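Local coordinates for cyclopenase asqI (Emericella nidulans, PDB 5YY3), which catalyses, with one bound zinc ion per subunit, the ring contraction of 4'-methoxycyclopenin to 4'-methoxyviridicatin in the aspoquinolone pathway, at residues A[174-180]-A[455-461]; A[157-161]-A[253-257]; A[141-147]-A[382-386]. All coordinates share one frame; numbering follows the deposited sequence.

Contact 1: A[174-180]-A[455-461]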
loop_
_atom_site.group_PDB
_atom_site.type_symbol
_atom_site.label_atom_id
_atom_site.label_comp_id
_atom_site.label_asym_id
_atom_site.label_seq_id
_atom_site.Cartn_x
_atom_site.Cartn_y
_atom_site.Cartn_z
ATOM N N SER A 174 -12.411 10.045 -5.209
ATOM C CA SER A 174 -13.007 11.299 -4.793
ATOM C C SER A 174 -12.948 12.391 -5.883
ATOM O O SER A 174 -13.894 13.159 -6.034
ATOM C CB SER A 174 -12.318 11.732 -3.476
ATOM O OG SER A 174 -12.067 13.115 -3.433
ATOM N N TYR A 175 -11.858 12.449 -6.649
ATOM C CA TYR A 175 -11.729 13.471 -7.712
ATOM C C TYR A 175 -12.857 13.348 -8.745
ATOM O O TYR A 175 -13.357 14.334 -9.297
ATOM C CB TYR A 175 -10.363 13.379 -8.430
ATOM C CG TYR A 175 -10.214 12.154 -9.319
ATOM C CD1 TYR A 175 -9.730 10.948 -8.806
ATOM C CD2 TYR A 175 -10.561 12.202 -10.668
ATOM C CE1 TYR A 175 -9.605 9.827 -9.614
ATOM C CE2 TYR A 175 -10.451 11.090 -11.475
ATOM C CZ TYR A 175 -9.966 9.902 -10.950
ATOM O OH TYR A 175 -9.855 8.789 -11.767
ATOM N N TRP A 176 -13.260 12.113 -8.988
ATOM C CA TRP A 176 -14.288 11.821 -9.955
ATOM C C TRP A 176 -15.669 12.075 -9.341
ATOM O O TRP A 176 -16.519 12.706 -9.963
ATOM C CB TRP A 176 -14.140 10.373 -10.410
ATOM C CG TRP A 176 -14.706 10.013 -11.733
ATOM C CD1 TRP A 176 -14.061 10.049 -12.925
ATOM C CD2 TRP A 176 -16.017 9.469 -11.996
ATOM N NE1 TRP A 176 -14.887 9.584 -13.924
ATOM C CE2 TRP A 176 -16.088 9.223 -13.381
ATOM C CE3 TRP A 176 -17.123 9.174 -11.195
ATOM C CZ2 TRP A 176 -17.235 8.698 -13.987
ATOM C CZ3 TRP A 176 -18.270 8.653 -11.806
ATOM C CH2 TRP A 176 -18.314 8.429 -13.186
ATOM N N ARG A 177 -15.893 11.603 -8.120
ATOM C CA ARG A 177 -17.213 11.784 -7.492
ATOM C C ARG A 177 -17.498 13.238 -7.107
ATOM O O ARG A 177 -18.657 13.678 -7.141
ATOM C CB ARG A 177 -17.346 10.893 -6.262
ATOM C CG ARG A 177 -17.233 9.384 -6.553
ATOM C CD ARG A 177 -17.585 8.573 -5.299
ATOM N NE ARG A 177 -16.837 9.067 -4.147
ATOM C CZ ARG A 177 -15.778 8.459 -3.608
ATOM N NH1 ARG A 177 -15.339 7.298 -4.083
ATOM N NH2 ARG A 177 -15.162 9.011 -2.581
ATOM N N ASP A 178 -16.455 13.990 -6.751
ATOM C CA ASP A 178 -16.625 15.397 -6.384
ATOM C C ASP A 178 -16.528 16.327 -7.577
ATOM O O ASP A 178 -16.565 17.548 -7.413
ATOM C CB ASP A 178 -15.574 15.836 -5.370
ATOM C CG ASP A 178 -15.811 15.273 -4.001
ATOM O OD1 ASP A 178 -16.962 15.224 -3.566
ATOM O OD2 ASP A 178 -14.820 14.900 -3.338
ATOM N N ASP A 179 -16.354 15.777 -8.769
ATOM C CA ASP A 179 -16.202 16.638 -9.931
ATOM C C ASP A 179 -17.390 17.600 -10.035
ATOM O O ASP A 179 -18.551 17.177 -10.041
ATOM C CB ASP A 179 -16.054 15.818 -11.202
ATOM C CG ASP A 179 -15.875 16.682 -12.421
ATOM O OD1 ASP A 179 -16.880 17.251 -12.888
ATOM O OD2 ASP A 179 -14.733 16.798 -12.916
ATOM N N TYR A 180 -17.080 18.893 -10.089
ATOM C CA TYR A 180 -18.106 19.924 -10.123
ATOM C C TYR A 180 -19.081 19.705 -11.269
ATOM O O TYR A 180 -20.284 19.853 -11.102
ATOM C CB TYR A 180 -17.503 21.338 -10.265
ATOM C CG TYR A 180 -18.611 22.349 -10.458
ATOM C CD1 TYR A 180 -19.393 22.756 -9.375
ATOM C CD2 TYR A 180 -18.949 22.822 -11.729
ATOM C CE1 TYR A 180 -20.445 23.640 -9.540
ATOM C CE2 TYR A 180 -20.005 23.708 -11.903
ATOM C CZ TYR A 180 -20.749 24.105 -10.796
ATOM O OH TYR A 180 -21.790 24.981 -10.937
ATOM N N PHE A 455 -14.931 25.212 -5.875
ATOM C CA PHE A 455 -16.035 24.504 -6.523
ATOM C C PHE A 455 -16.270 23.104 -5.924
ATOM O O PHE A 455 -16.797 22.212 -6.602
ATOM C CB PHE A 455 -15.782 24.364 -8.025
ATOM C CG PHE A 455 -16.032 25.622 -8.826
ATOM C CD1 PHE A 455 -15.061 26.604 -8.928
ATOM C CD2 PHE A 455 -17.237 25.808 -9.496
ATOM C CE1 PHE A 455 -15.288 27.760 -9.683
ATOM C CE2 PHE A 455 -17.463 26.959 -10.254
ATOM C CZ PHE A 455 -16.485 27.934 -10.342
ATOM N N MET A 456 -15.861 22.918 -4.667
ATOM C CA MET A 456 -16.097 21.676 -3.913
ATOM C C MET A 456 -15.504 20.409 -4.536
ATOM O O MET A 456 -16.079 19.334 -4.412
ATOM C CB MET A 456 -17.600 21.469 -3.694
ATOM C CG MET A 456 -18.256 22.630 -2.940
ATOM S SD MET A 456 -17.398 22.991 -1.390
ATOM C CE MET A 456 -17.532 24.776 -1.268
ATOM N N GLU A 457 -14.346 20.526 -5.178
ATOM C CA GLU A 457 -13.674 19.364 -5.764
ATOM C C GLU A 457 -12.544 18.877 -4.860
ATOM O O GLU A 457 -12.073 19.608 -3.992
ATOM C CB GLU A 457 -13.131 19.697 -7.157
ATOM C CG GLU A 457 -14.204 20.124 -8.141
ATOM C CD GLU A 457 -13.654 20.377 -9.533
ATOM O OE1 GLU A 457 -12.552 20.938 -9.663
ATOM O OE2 GLU A 457 -14.333 20.018 -10.507
ATOM N N SER A 458 -12.115 17.634 -5.053
ATOM C CA SER A 458 -11.030 17.102 -4.232
ATOM C C SER A 458 -10.064 16.258 -5.043
ATOM O O SER A 458 -10.453 15.661 -6.049
ATOM C CB SER A 458 -11.590 16.286 -3.067
ATOM O OG SER A 458 -12.478 15.280 -3.531
ATOM N N LYS A 459 -8.802 16.261 -4.604
ATOM C CA LYS A 459 -7.744 15.361 -5.072
ATOM C C LYS A 459 -7.229 15.649 -6.490
ATOM O O LYS A 459 -6.027 15.603 -6.721
ATOM C CB LYS A 459 -8.211 13.899 -4.965
ATOM C CG LYS A 459 -8.384 13.415 -3.512
ATOM C CD LYS A 459 -8.118 11.904 -3.387
ATOM C CE LYS A 459 -8.253 11.409 -1.945
ATOM N NZ LYS A 459 -9.605 11.703 -1.348
ATOM N N ALA A 460 -8.129 15.939 -7.428
ATOM C CA ALA A 460 -7.743 16.275 -8.803
ATOM C C ALA A 460 -8.938 16.797 -9.605
ATOM O O ALA A 460 -10.085 16.696 -9.169
ATOM C CB ALA A 460 -7.135 15.062 -9.511
ATOM N N LYS A 461 -8.641 17.383 -10.760
ATOM C CA LYS A 461 -9.636 17.689 -11.778
ATOM C C LYS A 461 -9.243 16.938 -13.041
ATOM O O LYS A 461 -8.237 17.280 -13.662
ATOM C CB LYS A 461 -9.716 19.192 -12.067
ATOM C CG LYS A 461 -10.706 19.563 -13.179
ATOM C CD LYS A 461 -12.146 19.278 -12.740
ATOM C CE LYS A 461 -13.163 19.678 -13.793
ATOM N NZ LYS A 461 -14.552 19.725 -13.238
HETATM O O HOH W 1 -18.001 19.566 -6.852
#

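Contact 2: A[157-161]-A[253-257]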
loop_
_atom_site.group_PDB
_atom_site.type_symbol
_atom_site.label_atom_id
_atom_site.label_comp_id
_atom_site.label_asym_id
_atom_site.label_seq_id
_atom_site.Cartn_x
_atom_site.Cartn_y
_atom_site.Cartn_z
ATOM N N VAL A 157 -10.300 28.790 3.608
ATOM C CA VAL A 157 -10.751 27.768 2.688
ATOM C C VAL A 157 -10.223 26.421 3.151
ATOM O O VAL A 157 -9.016 26.165 3.126
ATOM C CB VAL A 157 -10.305 28.063 1.248
ATOM C CG1 VAL A 157 -10.949 27.075 0.272
ATOM C CG2 VAL A 157 -10.654 29.504 0.877
ATOM N N ALA A 158 -11.135 25.567 3.593
ATOM C CA ALA A 158 -10.771 24.253 4.099
ATOM C C ALA A 158 -10.580 23.286 2.953
ATOM O O ALA A 158 -11.440 23.153 2.097
ATOM C CB ALA A 158 -11.836 23.736 5.058
ATOM N N GLY A 159 -9.442 22.616 2.926
ATOM C CA GLY A 159 -9.219 21.603 1.910
ATOM C C GLY A 159 -9.603 20.251 2.468
ATOM O O GLY A 159 -10.164 20.158 3.556
ATOM N N GLU A 160 -9.292 19.204 1.719
ATOM C CA GLU A 160 -9.634 17.845 2.090
ATOM C C GLU A 160 -8.571 17.263 3.020
ATOM O O GLU A 160 -7.399 17.603 2.921
ATOM C CB GLU A 160 -9.770 16.993 0.823
ATOM C CG GLU A 160 -10.189 15.558 1.041
ATOM C CD GLU A 160 -9.837 14.685 -0.147
ATOM O OE1 GLU A 160 -8.786 14.936 -0.787
ATOM O OE2 GLU A 160 -10.616 13.753 -0.437
ATOM N N ILE A 161 -8.979 16.389 3.933
ATOM C CA ILE A 161 -8.023 15.673 4.761
ATOM C C ILE A 161 -7.514 14.440 3.991
ATOM O O ILE A 161 -8.216 13.423 3.951
ATOM C CB ILE A 161 -8.671 15.283 6.117
ATOM C CG1 ILE A 161 -9.176 16.534 6.838
ATOM C CG2 ILE A 161 -7.695 14.548 7.033
ATOM C CD1 ILE A 161 -9.627 16.292 8.285
ATOM N N PRO A 253 -18.076 14.338 3.823
ATOM C CA PRO A 253 -18.107 15.307 2.717
ATOM C C PRO A 253 -16.831 16.164 2.714
ATOM O O PRO A 253 -16.241 16.305 3.790
ATOM C CB PRO A 253 -19.359 16.152 3.017
ATOM C CG PRO A 253 -20.166 15.349 3.953
ATOM C CD PRO A 253 -19.206 14.515 4.745
ATOM N N ILE A 254 -16.400 16.692 1.564
ATOM C CA ILE A 254 -15.195 17.535 1.563
ATOM C C ILE A 254 -15.393 18.705 2.495
ATOM O O ILE A 254 -16.470 19.317 2.522
ATOM C CB ILE A 254 -14.816 18.124 0.208
ATOM C CG1 ILE A 254 -15.368 17.311 -0.933
ATOM C CG2 ILE A 254 -13.294 18.262 0.099
ATOM C CD1 ILE A 254 -14.886 17.859 -2.199
ATOM N N SER A 255 -14.328 19.023 3.223
ATOM C CA SER A 255 -14.415 19.817 4.441
ATOM C C SER A 255 -15.278 21.072 4.289
ATOM O O SER A 255 -15.967 21.470 5.216
ATOM C CB SER A 255 -13.011 20.180 4.885
ATOM O OG SER A 255 -12.133 19.128 4.508
ATOM N N SER A 256 -15.275 21.671 3.111
ATOM C CA SER A 256 -16.054 22.883 2.901
ATOM C C SER A 256 -17.563 22.611 3.053
ATOM O O SER A 256 -18.315 23.488 3.466
ATOM C CB SER A 256 -15.722 23.478 1.526
ATOM O OG SER A 256 -14.318 23.383 1.243
ATOM N N LEU A 257 -17.991 21.382 2.764
ATOM C CA LEU A 257 -19.404 21.000 2.781
ATOM C C LEU A 257 -19.858 20.456 4.127
ATOM O O LEU A 257 -21.059 20.292 4.357
ATOM C CB LEU A 257 -19.692 19.937 1.713
ATOM C CG LEU A 257 -19.525 20.280 0.232
ATOM C CD1 LEU A 257 -19.745 19.037 -0.606
ATOM C CD2 LEU A 257 -20.487 21.369 -0.181
#

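Contact 3: A[141-147]-A[382-386]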
loop_
_atom_site.group_PDB
_atom_site.type_symbol
_atom_site.label_atom_id
_atom_site.label_comp_id
_atom_site.label_asym_id
_atom_site.label_seq_id
_atom_site.Cartn_x
_atom_site.Cartn_y
_atom_site.Cartn_z
ATOM N N LEU A 141 -25.006 25.058 -10.055
ATOM C CA LEU A 141 -24.915 24.434 -8.740
ATOM C C LEU A 141 -24.029 25.263 -7.822
ATOM O O LEU A 141 -24.194 25.234 -6.601
ATOM C CB LEU A 141 -24.367 23.006 -8.841
ATOM C CG LEU A 141 -24.038 22.284 -7.523
ATOM C CD1 LEU A 141 -25.298 22.019 -6.762
ATOM C CD2 LEU A 141 -23.272 20.975 -7.774
ATOM N N LYS A 142 -23.102 26.016 -8.418
ATOM C CA LYS A 142 -22.168 26.811 -7.645
ATOM C C LYS A 142 -22.878 27.874 -6.810
ATOM O O LYS A 142 -22.349 28.326 -5.805
ATOM C CB LYS A 142 -21.133 27.481 -8.543
ATOM C CG LYS A 142 -19.889 27.844 -7.720
ATOM C CD LYS A 142 -19.149 29.095 -8.191
ATOM C CE LYS A 142 -18.133 29.587 -7.129
ATOM N NZ LYS A 142 -18.583 29.262 -5.744
ATOM N N ASN A 143 -24.074 28.279 -7.223
ATOM C CA ASN A 143 -24.813 29.285 -6.473
ATOM C C ASN A 143 -25.514 28.732 -5.239
ATOM O O ASN A 143 -25.985 29.509 -4.411
ATOM C CB ASN A 143 -25.853 29.986 -7.366
ATOM C CG ASN A 143 -25.227 30.924 -8.381
ATOM O OD1 ASN A 143 -24.011 30.933 -8.574
ATOM N ND2 ASN A 143 -26.063 31.748 -9.014
ATOM N N HIS A 144 -25.583 27.408 -5.121
ATOM C CA HIS A 144 -26.291 26.772 -4.024
ATOM C C HIS A 144 -25.680 27.207 -2.697
ATOM O O HIS A 144 -24.457 27.356 -2.598
ATOM C CB HIS A 144 -26.244 25.252 -4.184
ATOM C CG HIS A 144 -27.130 24.516 -3.231
ATOM N ND1 HIS A 144 -26.830 24.367 -1.892
ATOM C CD2 HIS A 144 -28.315 23.887 -3.422
ATOM C CE1 HIS A 144 -27.790 23.676 -1.300
ATOM N NE2 HIS A 144 -28.705 23.373 -2.207
ATOM N N PRO A 145 -26.533 27.447 -1.685
ATOM C CA PRO A 145 -26.096 27.873 -0.347
ATOM C C PRO A 145 -24.944 27.050 0.243
ATOM O O PRO A 145 -24.149 27.598 1.006
ATOM C CB PRO A 145 -27.361 27.694 0.504
ATOM C CG PRO A 145 -28.476 27.944 -0.444
ATOM C CD PRO A 145 -28.007 27.434 -1.798
ATOM N N PHE A 146 -24.859 25.764 -0.094
ATOM C CA PHE A 146 -23.823 24.899 0.478
ATOM C C PHE A 146 -22.424 25.259 -0.038
ATOM O O PHE A 146 -21.419 24.905 0.577
ATOM C CB PHE A 146 -24.111 23.422 0.183
ATOM C CG PHE A 146 -25.262 22.844 0.965
ATOM C CD1 PHE A 146 -26.051 23.635 1.779
ATOM C CD2 PHE A 146 -25.545 21.490 0.887
ATOM C CE1 PHE A 146 -27.108 23.088 2.494
ATOM C CE2 PHE A 146 -26.591 20.940 1.592
ATOM C CZ PHE A 146 -27.376 21.741 2.401
ATOM N N PHE A 147 -22.369 25.960 -1.165
ATOM C CA PHE A 147 -21.109 26.434 -1.729
ATOM C C PHE A 147 -20.595 27.698 -1.051
ATOM O O PHE A 147 -19.723 28.374 -1.588
ATOM C CB PHE A 147 -21.259 26.692 -3.233
ATOM C CG PHE A 147 -21.054 25.467 -4.082
ATOM C CD1 PHE A 147 -21.996 24.453 -4.101
ATOM C CD2 PHE A 147 -19.919 25.326 -4.851
ATOM C CE1 PHE A 147 -21.805 23.326 -4.875
ATOM C CE2 PHE A 147 -19.732 24.211 -5.632
ATOM C CZ PHE A 147 -20.670 23.206 -5.639
ATOM N N ILE A 382 -33.167 18.474 5.316
ATOM C CA ILE A 382 -32.280 17.628 4.519
ATOM C C ILE A 382 -32.436 17.902 3.043
ATOM O O ILE A 382 -33.514 17.738 2.481
ATOM C CB ILE A 382 -32.544 16.145 4.731
ATOM C CG1 ILE A 382 -32.383 15.770 6.197
ATOM C CG2 ILE A 382 -31.624 15.316 3.853
ATOM C CD1 ILE A 382 -32.914 14.401 6.480
ATOM N N SER A 383 -31.334 18.298 2.428
ATOM C CA SER A 383 -31.290 18.625 1.023
ATOM C C SER A 383 -30.867 17.438 0.177
ATOM O O SER A 383 -29.929 16.717 0.520
ATOM C CB SER A 383 -30.331 19.788 0.797
ATOM O OG SER A 383 -30.100 19.982 -0.585
ATOM N N ASN A 384 -31.573 17.225 -0.927
ATOM C CA ASN A 384 -31.072 16.335 -1.954
ATOM C C ASN A 384 -29.890 17.018 -2.611
ATOM O O ASN A 384 -30.045 17.754 -3.587
ATOM C CB ASN A 384 -32.133 16.003 -2.996
ATOM C CG ASN A 384 -31.613 15.060 -4.070
ATOM O OD1 ASN A 384 -30.508 14.513 -3.951
ATOM N ND2 ASN A 384 -32.410 14.855 -5.131
ATOM N N PHE A 385 -28.713 16.772 -2.064
ATOM C CA PHE A 385 -27.509 17.433 -2.521
ATOM C C PHE A 385 -26.355 16.454 -2.447
ATOM O O PHE A 385 -26.184 15.759 -1.441
ATOM C CB PHE A 385 -27.226 18.674 -1.670
ATOM C CG PHE A 385 -25.985 19.433 -2.064
ATOM C CD1 PHE A 385 -24.724 19.009 -1.650
ATOM C CD2 PHE A 385 -26.085 20.591 -2.818
ATOM C CE1 PHE A 385 -23.581 19.709 -2.000
ATOM C CE2 PHE A 385 -24.954 21.308 -3.172
ATOM C CZ PHE A 385 -23.691 20.864 -2.764
ATOM N N GLY A 386 -25.581 16.394 -3.524
ATOM C CA GLY A 386 -24.281 15.747 -3.496
ATOM C C GLY A 386 -24.298 14.239 -3.464
ATOM O O GLY A 386 -23.330 13.625 -3.017
#

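Contact 1: A[174-180]-A[455-461]
Glu457 and Lys461 reach across to Asp179 and Tyr180, and here the contact is close and buried. Glu457 OE2 is gripped twice: its anti lone pair takes Tyr180 N at 3.0 Å with a nearly straight N-H (166°), and its syn lone pair takes Lys461 NZ at 2.8 Å, while Tyr541 OH holds OE1. The same ammonium lies 3.0 Å from Asp179 OD2, approaching from above the carboxylate plane. Lys461 bends at chi2 (67°), which turns a chain that sets off away from 174-180 back to Asp179. One lysine thereby bridges two carboxylates, Glu457 OE2 and Asp179 OD2 standing 4.0 Å apart, and probably eases their repulsion, with Asp181 as a further salt-bridge partner.

Asp179 is the N-cap of helix 180-193, its OD1 holding Leu182 N. That helix carries the zinc ligands His186 and His190, so the network joins a loop of the Ig-like part of this hemocyanin-type chain to the start of a metal-binding helix of the helical domain. Farther along, beside helix 174-177, Tyr175 CB rests on Ala460 CB, 3.8 Å away.

The Phe455 end is the more open side, Phe455 being partly exposed, though its ring still packs well. Its edge points at the face of Tyr180 in a T-shaped pair, CD2 over the ring centre and the planes 77° apart. A water sits 2.9 Å from Phe455 O and also reaches Asp178 O. Asn156 of the second subunit packs against Phe455.

Contact 2: A[157-161]-A[253-257]
The peptide groups of Ala158 and Gly159 are the flat groups at work here; no ring takes part, and each carbonyl oxygen meets a serine hydroxyl from 253-257. The contact joins two loops of the helical, hemocyanin-type domain, one ahead of helix 174-177 and the other between helices 210-231 and 288-304. The second loop curls as a single turn, held by Leu257 N to Ile254 O at 2.6 Å, and this turn presents Ser255 and Ser256 next to each other. Ser255 OG, swung off a staggered position (chi1 -32°) toward Gly159 O, donates to it; the modelled 2.4 Å is very short, so its exact length is doubtful. Ser256 OG donates weakly to Ala158 O at 3.0 Å.

Beside the two bonds, Ala158 CB sits against Ser255 CB at 3.7 Å. Pro450 of the second subunit packs on both of these residues, while Val157 N is bound by Asn454 OD1 of that subunit, so the loop pair borders the subunit interface. Glu160 OE2 pairs with Lys459, and Glu160 CB lies 3.8 Å from Ile254 CG2.

Contact 3: A[141-147]-A[382-386]
Phe146 and Phe385 form the main aromatic pair, the edge of Phe146 directed at the face of Phe385, with centroids 4.8 Å apart and planes at 60°. Phe146 CD2 lies over the centre of the Phe385 ring, and Phe146 CB adds a CH-pi contact to that ring, 4.2 Å from its centroid. His144 meets the same phenylalanine obliquely: Phe385 CD2 sits over the middle of the imidazole, with Pro145 CD over the rim of the opposite face. His260 stacks on Phe146.

The polar term is internal to 141-147. Phe146 N donates to His144 ND1 at 3.0 Å, in the ring plane and almost straight at 171°, which helps to fix the rotation of the imidazole. Together the three rings of His144, Phe146 and Phe385 make an aromatic cluster between two loops of the hemocyanin-type helical domain, close to the helix that bears His186 and His190: Leu141 packs on that helix, and the Phe385 side chain is about 10 Å from that of His190.

Apolar contacts add to these. With CG anti to the backbone N (chi1 180°), the Phe385 ring extends far enough for CE2 to touch Leu141 CD1 at 3.7 Å and CZ to reach Phe147 CE1 at 3.8 Å, the latter at the ring edge. Ser383 CB rests 3.9 Å from Phe146 CZ.

In the fold
From the N terminus the chain first lays down 141-147, 157-161 and 174-180, the first halves of contacts 3, 2 and 1. Contact 2 closes the shortest loop when 253-257 returns to 157-161, and it nests inside the longer one closed by contact 3 at 382-386. Contact 1 crosses both, since 174-180 waits for 455-461, in the loop between strands 443-449 and 461-475. Side chains run from one contact to the next: Met456 packs on Phe147, Leu257 on Phe385, and Ile254 on Asp178. Contacts 2 and 3 therefore tie loops within the helical domain, contact 1 ties the two domains, and contacts 1 and 2 both touch the second subunit.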